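Local coordinates for protein nodulation fucosyltransferase NodZ (PDB 3SIW) that is a glycosyltransferase-type protein of the nodulation protein Z family, with the two-domain GT-B fold, and holds GDP in this crystal structure, at residues 164-169 with 218-223; 152-157 with 266-271. All coordinates share one frame; numbering follows the deposited sequence. Where two conformers were deposited one is given.

Contact 1 of 2, residues 164-169 with 218-223. With GDP (guanosine-5'-diphosphate), chain B.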
loop_
_atom_site.group_PDB
_atom_site.type_symbol
_atom_site.label_atom_id
_atom_site.label_comp_id
_atom_site.label_asym_id
_atom_site.label_seq_id
_atom_site.Cartn_x
_atom_site.Cartn_y
_atom_site.Cartn_z
ATOM N N GLU A 164 -19.619 -12.620 -6.503
ATOM C CA GLU A 164 -20.904 -12.204 -5.927
ATOM C C GLU A 164 -21.327 -10.842 -6.411
ATOM O O GLU A 164 -22.480 -10.626 -6.598
ATOM C CB GLU A 164 -20.828 -12.236 -4.374
ATOM C CG GLU A 164 -20.962 -13.647 -3.807
ATOM C CD GLU A 164 -20.238 -13.864 -2.479
ATOM O OE1 GLU A 164 -19.725 -12.899 -1.852
ATOM O OE2 GLU A 164 -20.177 -15.037 -2.072
ATOM N N HIS A 165 -20.390 -9.941 -6.631
ATOM C CA HIS A 165 -20.706 -8.533 -6.877
ATOM C C HIS A 165 -20.141 -7.944 -8.172
ATOM O O HIS A 165 -20.813 -7.142 -8.791
ATOM C CB HIS A 165 -20.214 -7.687 -5.703
ATOM C CG HIS A 165 -20.843 -8.065 -4.408
ATOM N ND1 HIS A 165 -22.177 -7.838 -4.132
ATOM C CD2 HIS A 165 -20.318 -8.637 -3.302
ATOM C CE1 HIS A 165 -22.460 -8.313 -2.930
ATOM N NE2 HIS A 165 -21.346 -8.816 -2.411
ATOM N N PHE A 166 -18.942 -8.340 -8.569
ATOM C CA PHE A 166 -18.216 -7.701 -9.645
ATOM C C PHE A 166 -18.491 -8.326 -10.960
ATOM O O PHE A 166 -18.781 -7.623 -11.943
ATOM C CB PHE A 166 -16.700 -7.748 -9.415
ATOM C CG PHE A 166 -16.201 -6.797 -8.345
ATOM C CD1 PHE A 166 -16.580 -6.955 -7.051
ATOM C CD2 PHE A 166 -15.357 -5.761 -8.658
ATOM C CE1 PHE A 166 -16.141 -6.109 -6.060
ATOM C CE2 PHE A 166 -14.944 -4.906 -7.665
ATOM C CZ PHE A 166 -15.328 -5.092 -6.384
ATOM N N SER A 167 -18.423 -9.668 -10.991
ATOM C CA SER A 167 -18.678 -10.412 -12.190
ATOM C C SER A 167 -19.977 -10.036 -12.936
ATOM O O SER A 167 -21.078 -9.960 -12.364
ATOM C CB SER A 167 -18.693 -11.906 -11.857
ATOM O OG SER A 167 -18.659 -12.607 -13.072
ATOM N N GLY A 168 -19.835 -9.807 -14.237
ATOM C CA GLY A 168 -20.946 -9.366 -15.058
ATOM C C GLY A 168 -21.360 -7.903 -14.946
ATOM O O GLY A 168 -22.340 -7.508 -15.557
ATOM N N HIS A 169 -20.601 -7.104 -14.214
ATOM C CA HIS A 169 -20.973 -5.729 -13.894
ATOM C C HIS A 169 -19.772 -4.828 -14.126
ATOM O O HIS A 169 -18.640 -5.279 -14.136
ATOM C CB HIS A 169 -21.464 -5.603 -12.431
ATOM C CG HIS A 169 -22.790 -6.262 -12.187
ATOM N ND1 HIS A 169 -22.957 -7.631 -12.202
ATOM C CD2 HIS A 169 -24.026 -5.737 -11.995
ATOM C CE1 HIS A 169 -24.229 -7.926 -11.994
ATOM N NE2 HIS A 169 -24.901 -6.795 -11.866
ATOM N N LYS A 218 -22.541 -1.034 -10.757
ATOM C CA LYS A 218 -22.751 -1.047 -9.317
ATOM C C LYS A 218 -21.693 -0.142 -8.691
ATOM O O LYS A 218 -20.664 0.168 -9.321
ATOM C CB LYS A 218 -22.737 -2.462 -8.725
ATOM C CG LYS A 218 -23.834 -3.391 -9.283
ATOM C CD LYS A 218 -23.716 -4.881 -8.804
ATOM C CE LYS A 218 -23.511 -5.051 -7.273
ATOM N NZ LYS A 218 -23.605 -6.493 -6.787
ATOM N N VAL A 219 -21.953 0.300 -7.471
ATOM C CA VAL A 219 -21.006 1.092 -6.720
ATOM C C VAL A 219 -20.424 0.291 -5.552
ATOM O O VAL A 219 -21.143 -0.125 -4.647
ATOM C CB VAL A 219 -21.648 2.448 -6.241
ATOM C CG1 VAL A 219 -20.688 3.235 -5.378
ATOM C CG2 VAL A 219 -22.123 3.276 -7.463
ATOM N N PHE A 220 -19.104 0.132 -5.549
ATOM C CA PHE A 220 -18.375 -0.521 -4.449
ATOM C C PHE A 220 -17.771 0.554 -3.531
ATOM O O PHE A 220 -16.917 1.322 -3.967
ATOM C CB PHE A 220 -17.286 -1.395 -5.062
ATOM C CG PHE A 220 -16.368 -2.020 -4.074
ATOM C CD1 PHE A 220 -16.855 -2.682 -3.003
ATOM C CD2 PHE A 220 -15.033 -1.939 -4.226
ATOM C CE1 PHE A 220 -16.033 -3.294 -2.084
ATOM C CE2 PHE A 220 -14.199 -2.549 -3.311
ATOM C CZ PHE A 220 -14.702 -3.201 -2.231
ATOM N N LEU A 221 -18.238 0.640 -2.288
ATOM C CA LEU A 221 -17.718 1.581 -1.338
ATOM C C LEU A 221 -16.742 0.952 -0.346
ATOM O O LEU A 221 -17.053 -0.073 0.308
ATOM C CB LEU A 221 -18.877 2.152 -0.553
ATOM C CG LEU A 221 -18.607 3.245 0.453
ATOM C CD1 LEU A 221 -17.946 4.432 -0.250
ATOM C CD2 LEU A 221 -19.955 3.663 1.058
ATOM N N CYS A 222 -15.574 1.575 -0.233
ATOM C CA CYS A 222 -14.553 1.222 0.746
ATOM C C CYS A 222 -14.327 2.437 1.620
ATOM O O CYS A 222 -13.860 3.459 1.164
ATOM C CB CYS A 222 -13.238 0.844 0.069
ATOM S SG CYS A 222 -13.439 -0.552 -0.993
ATOM N N THR A 223 -14.675 2.326 2.880
ATOM C CA THR A 223 -14.544 3.444 3.756
ATOM C C THR A 223 -14.232 2.884 5.100
ATOM O O THR A 223 -14.563 1.730 5.406
ATOM C CB THR A 223 -15.838 4.267 3.833
ATOM O OG1 THR A 223 -15.663 5.349 4.733
ATOM C CG2 THR A 223 -17.064 3.420 4.280
HETATM P PB GDP B . -3.298 6.255 3.434
HETATM O O1B GDP B . -2.087 6.923 2.548
HETATM O O2B GDP B . -4.725 6.739 3.268
HETATM O O3B GDP B . -2.819 6.437 4.969
HETATM O O3A GDP B . -3.280 4.651 2.933
HETATM P PA GDP B . -2.518 3.379 3.570
HETATM O O1A GDP B . -3.038 2.137 2.884
HETATM O O2A GDP B . -1.060 3.546 3.635
HETATM O "O5'" GDP B . -3.129 3.496 5.150
HETATM C "C5'" GDP B . -4.526 3.435 5.342
HETATM C "C4'" GDP B . -4.938 2.276 6.217
HETATM O "O4'" GDP B . -6.232 2.635 6.858
HETATM C "C3'" GDP B . -5.290 1.225 5.195
HETATM O "O3'" GDP B . -4.217 0.376 4.806
HETATM C "C2'" GDP B . -6.315 0.417 5.991
HETATM O "O2'" GDP B . -5.645 -0.387 7.014
HETATM C "C1'" GDP B . -7.178 1.562 6.605
HETATM N N9 GDP B . -8.135 1.979 5.568
HETATM C C8 GDP B . -8.185 3.147 4.879
HETATM N N7 GDP B . -9.208 3.098 4.008
HETATM C C5 GDP B . -9.778 1.886 4.094
HETATM C C6 GDP B . -10.849 1.253 3.457
HETATM O O6 GDP B . -11.509 1.800 2.568
HETATM N N1 GDP B . -11.173 -0.074 3.803
HETATM C C2 GDP B . -10.447 -0.723 4.805
HETATM N N2 GDP B . -10.758 -1.989 5.168
HETATM N N3 GDP B . -9.451 -0.072 5.414
HETATM C C4 GDP B . -9.090 1.182 5.081
#

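Contact 2 of 2, residues 152-157 with 266-271. With GDP (guanosine-5'-diphosphate), chain B; PO4 (phosphate ion), chain C.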
loop_
_atom_site.group_PDB
_atom_site.type_symbol
_atom_site.label_atom_id
_atom_site.label_comp_id
_atom_site.label_asym_id
_atom_site.label_seq_id
_atom_site.Cartn_x
_atom_site.Cartn_y
_atom_site.Cartn_z
ATOM N N SER A 152 -3.929 -17.661 1.109
ATOM C CA SER A 152 -5.105 -18.237 0.447
ATOM C C SER A 152 -6.443 -17.905 1.090
ATOM O O SER A 152 -7.463 -17.816 0.407
ATOM C CB SER A 152 -4.957 -19.756 0.321
ATOM O OG SER A 152 -5.034 -20.336 1.601
ATOM N N GLU A 153 -6.447 -17.714 2.403
ATOM C CA GLU A 153 -7.705 -17.398 3.124
ATOM C C GLU A 153 -8.226 -16.014 2.741
ATOM O O GLU A 153 -9.430 -15.799 2.685
ATOM C CB GLU A 153 -7.513 -17.478 4.648
ATOM C CG GLU A 153 -6.607 -18.644 5.127
ATOM C CD GLU A 153 -5.102 -18.340 4.959
ATOM O OE1 GLU A 153 -4.540 -17.505 5.721
ATOM O OE2 GLU A 153 -4.481 -18.952 4.057
ATOM N N ILE A 154 -7.321 -15.098 2.420
ATOM C CA ILE A 154 -7.676 -13.801 1.938
ATOM C C ILE A 154 -8.062 -13.817 0.477
ATOM O O ILE A 154 -9.082 -13.227 0.090
ATOM C CB ILE A 154 -6.561 -12.741 2.201
ATOM C CG1 ILE A 154 -6.238 -12.639 3.685
ATOM C CG2 ILE A 154 -6.967 -11.352 1.650
ATOM C CD1 ILE A 154 -4.951 -11.783 3.998
ATOM N N ARG A 155 -7.305 -14.539 -0.362
ATOM C CA ARG A 155 -7.677 -14.679 -1.787
ATOM C C ARG A 155 -9.054 -15.292 -1.975
ATOM O O ARG A 155 -9.811 -14.890 -2.842
ATOM C CB ARG A 155 -6.649 -15.506 -2.563
ATOM C CG ARG A 155 -5.353 -14.833 -2.647
ATOM C CD ARG A 155 -4.453 -15.463 -3.688
ATOM N NE ARG A 155 -3.509 -16.198 -2.946
ATOM C CZ ARG A 155 -3.488 -17.505 -2.812
ATOM N NH1 ARG A 155 -4.318 -18.244 -3.486
ATOM N NH2 ARG A 155 -2.574 -18.039 -2.037
ATOM N N ALA A 156 -9.375 -16.296 -1.174
ATOM C CA ALA A 156 -10.683 -16.953 -1.256
ATOM C C ALA A 156 -11.822 -15.935 -0.997
ATOM O O ALA A 156 -12.844 -15.942 -1.660
ATOM C CB ALA A 156 -10.765 -18.155 -0.255
ATOM N N ARG A 157 -11.624 -15.040 -0.039
ATOM C CA ARG A 157 -12.597 -13.989 0.243
ATOM C C ARG A 157 -12.762 -13.038 -0.921
ATOM O O ARG A 157 -13.897 -12.658 -1.289
ATOM C CB ARG A 157 -12.218 -13.260 1.542
ATOM C CG ARG A 157 -12.393 -14.199 2.748
ATOM C CD ARG A 157 -11.850 -13.651 4.057
ATOM N NE ARG A 157 -12.615 -12.479 4.477
ATOM C CZ ARG A 157 -12.259 -11.663 5.478
ATOM N NH1 ARG A 157 -11.155 -11.909 6.195
ATOM N NH2 ARG A 157 -13.011 -10.595 5.753
ATOM N N SER A 266 -9.185 -7.320 6.020
ATOM C CA SER A 266 -10.249 -6.500 5.448
ATOM C C SER A 266 -9.668 -5.358 4.597
ATOM O O SER A 266 -10.179 -5.057 3.517
ATOM C CB SER A 266 -11.166 -5.949 6.561
ATOM O OG SER A 266 -11.956 -7.000 7.094
ATOM N N ALA A 267 -8.582 -4.754 5.066
ATOM C CA ALA A 267 -7.894 -3.701 4.286
ATOM C C ALA A 267 -7.427 -4.241 2.939
ATOM O O ALA A 267 -7.648 -3.634 1.882
ATOM C CB ALA A 267 -6.727 -3.104 5.093
ATOM N N LEU A 268 -6.817 -5.432 2.951
ATOM C CA LEU A 268 -6.235 -6.006 1.748
ATOM C C LEU A 268 -7.313 -6.398 0.750
ATOM O O LEU A 268 -7.189 -6.152 -0.484
ATOM C CB LEU A 268 -5.314 -7.199 2.095
ATOM C CG LEU A 268 -3.953 -6.774 2.665
ATOM C CD1 LEU A 268 -3.245 -7.939 3.355
ATOM C CD2 LEU A 268 -2.996 -6.096 1.630
ATOM N N ILE A 269 -8.393 -6.947 1.262
ATOM C CA ILE A 269 -9.541 -7.284 0.425
ATOM C C ILE A 269 -10.064 -6.067 -0.309
ATOM O O ILE A 269 -10.251 -6.120 -1.533
ATOM C CB ILE A 269 -10.637 -7.971 1.242
ATOM C CG1 ILE A 269 -10.116 -9.317 1.703
ATOM C CG2 ILE A 269 -11.968 -8.054 0.442
ATOM C CD1 ILE A 269 -10.947 -9.947 2.803
ATOM N N ASP A 270 -10.230 -4.964 0.438
ATOM C CA ASP A 270 -10.686 -3.692 -0.145
ATOM C C ASP A 270 -9.694 -3.134 -1.184
ATOM O O ASP A 270 -10.083 -2.782 -2.265
ATOM C CB ASP A 270 -10.972 -2.653 0.930
ATOM C CG ASP A 270 -12.342 -2.816 1.584
ATOM O OD1 ASP A 270 -13.165 -3.595 1.105
ATOM O OD2 ASP A 270 -12.635 -2.109 2.600
ATOM N N MET A 271 -8.398 -3.157 -0.879
ATOM C CA MET A 271 -7.346 -2.639 -1.752
ATOM C C MET A 271 -7.340 -3.383 -3.097
ATOM O O MET A 271 -7.236 -2.768 -4.149
ATOM C CB MET A 271 -5.957 -2.722 -1.050
ATOM C CG MET A 271 -5.051 -1.462 -1.163
ATOM S SD MET A 271 -3.339 -1.424 -0.397
ATOM C CE MET A 271 -2.741 -2.965 -1.085
HETATM P PB GDP B . -3.298 6.255 3.434
HETATM O O1B GDP B . -2.087 6.923 2.548
HETATM O O2B GDP B . -4.725 6.739 3.268
HETATM O O3B GDP B . -2.819 6.437 4.969
HETATM O O3A GDP B . -3.280 4.651 2.933
HETATM P PA GDP B . -2.518 3.379 3.570
HETATM O O1A GDP B . -3.038 2.137 2.884
HETATM O O2A GDP B . -1.060 3.546 3.635
HETATM O "O5'" GDP B . -3.129 3.496 5.150
HETATM C "C5'" GDP B . -4.526 3.435 5.342
HETATM C "C4'" GDP B . -4.938 2.276 6.217
HETATM O "O4'" GDP B . -6.232 2.635 6.858
HETATM C "C3'" GDP B . -5.290 1.225 5.195
HETATM O "O3'" GDP B . -4.217 0.376 4.806
HETATM C "C2'" GDP B . -6.315 0.417 5.991
HETATM O "O2'" GDP B . -5.645 -0.387 7.014
HETATM C "C1'" GDP B . -7.178 1.562 6.605
HETATM N N9 GDP B . -8.135 1.979 5.568
HETATM C C8 GDP B . -8.185 3.147 4.879
HETATM N N7 GDP B . -9.208 3.098 4.008
HETATM C C5 GDP B . -9.778 1.886 4.094
HETATM C C6 GDP B . -10.849 1.253 3.457
HETATM O O6 GDP B . -11.509 1.800 2.568
HETATM N N1 GDP B . -11.173 -0.074 3.803
HETATM C C2 GDP B . -10.447 -0.723 4.805
HETATM N N2 GDP B . -10.758 -1.989 5.168
HETATM N N3 GDP B . -9.451 -0.072 5.414
HETATM C C4 GDP B . -9.090 1.182 5.081
HETATM P P PO4 C . -1.516 -20.357 2.352
HETATM O O1 PO4 C . -2.685 -20.590 3.266
HETATM O O2 PO4 C . -1.414 -21.447 1.267
HETATM O O3 PO4 C . -1.637 -19.089 1.565
HETATM O O4 PO4 C . -0.243 -20.387 3.192
#

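Contact 1 of 2, residues 164-169 with 218-223
Phe166 and Phe220 meet as a T-shaped pair: the edge of Phe166 points at the face of Phe220, and the planes stand 66° apart. The touching atom is CZ of Phe166, which lies over the rim of the other ring, 3.8 Å from Phe220 CD2, while the centroids are 5.4 Å apart. The CB of Phe166 leaves the helix end away from the strand, but the ring reaches back to it. On the strand side, Phe220 holds CG anti to its backbone N (chi1 174°), which sends the ring toward the helix end, its face to CZ. Both rings are buried, and Ile171 of the neighbouring strand 170-176 touches each of them.

Lys218, two residues back along strand 217-223, is more accessible. Its chain runs extended except for a bend at chi3 (48°), which brings NZ to the helix terminus, the lysine chain crossing the His165 side chain at about a right angle. NZ sits at the edge of the His165 imidazole, near the ring plane, and Lys218 NZ makes two weak hydrogen bonds, 3.3 Å to His165 ND1 and 3.5 Å to His165 O. Phe240 adds a cation-pi partner for the lysine and stacks on the His165 ring. Lower on the chain, Lys218 CD comes within 3.3 Å of His169 CD2, though this histidine was modelled in two conformers. In the one described, His169 ND1 donates to Ser167 O at 3.0 Å.

A type II turn from Phe166 to His169, with Gly168 at positive phi, carries the chain from helix 152-166 into strand 170-176. That strand pairs in parallel with 217-223, helix 193-209 joining the two, so the contact sits at the N-terminal end of the strands of a beta-alpha-beta crossover in a Rossmann-like GT-B domain, with GDP at the other end beside Cys222 and Thr223.

Contact 2 of 2, residues 152-157 with 266-271
Ile269 lies across Arg157 and carries the closest packing between the two helices. The Ile269 CD1 methyl sits above the centre of the guanidinium, 3.4 Å from Arg157 CZ, and also brushes NE, so the flat charged group is covered on one face by a methyl. A bend at chi3 (66°) in the arginine swings the guanidinium over this methyl, the two side chains crossing at about a right angle. One turn back, Ile154 CG2 rests 3.7 Å from Ile269 CG1. Both isoleucines are buried, and Ile158 and Leu161 of helix 152-166 extend the apolar cover over Ile269. The segment axes approach to 9.9 Å at a crossing angle of -47°.

Away from this core the fit slackens. Ile154 CD1 and Leu268 CD1 are 4.3 Å apart, and Leu268 also touches Leu150 and Phe15 of helix 15-32. Arg157 NH2 is 4.0 Å from Ser266 OG, and what joins this pair is Glu262, which forms a salt bridge with the arginine and a hydrogen bond with the serine. Ser152 and Glu153 are exposed at the start of helix 152-166. There Ser152 N donates to phosphate O3 at 2.7 Å, an ion probably from the crystallisation liquor, which Arg151 also holds.

On the ligand side, Asp270 takes no part in the helix packing and turns its carboxylate to guanine, Asp270 OD2 accepting from GDP N1 at 2.8 Å and weakly from GDP N2. The chemistry therefore splits by face: apolar contact and a Glu262-bound arginine fix helix 258-274 against helix 152-166, while another face of the same helix offers a carboxylate to the base. The salt bridge to Glu262 probably offsets the cost of laying a charged guanidinium on a methyl, and methyl and carboxylate together probably limit its rotation.

Contact 1 and contact 2 have centres 15 Å apart, on the same side of the chain's centre, and share helix 152-166: contact 2 uses its first turns, contact 1 its last. In chain order come 152-157, 164-169, 218-223 and 266-271, so both segments of contact 1 fall between those of contact 2. The two meet directly where Asp270 packs on strand 217-223, Asp270 CG lying 3.6 Å from Cys222 SG. Helix 152-166 thus spans from helix 258-274 to the start of the parallel strands 170-176 and 217-223, and helix 258-274 and the C-terminal end of strand 217-223 converge on the guanine of GDP, Asp270 from one and Cys222 with Thr223 from the other.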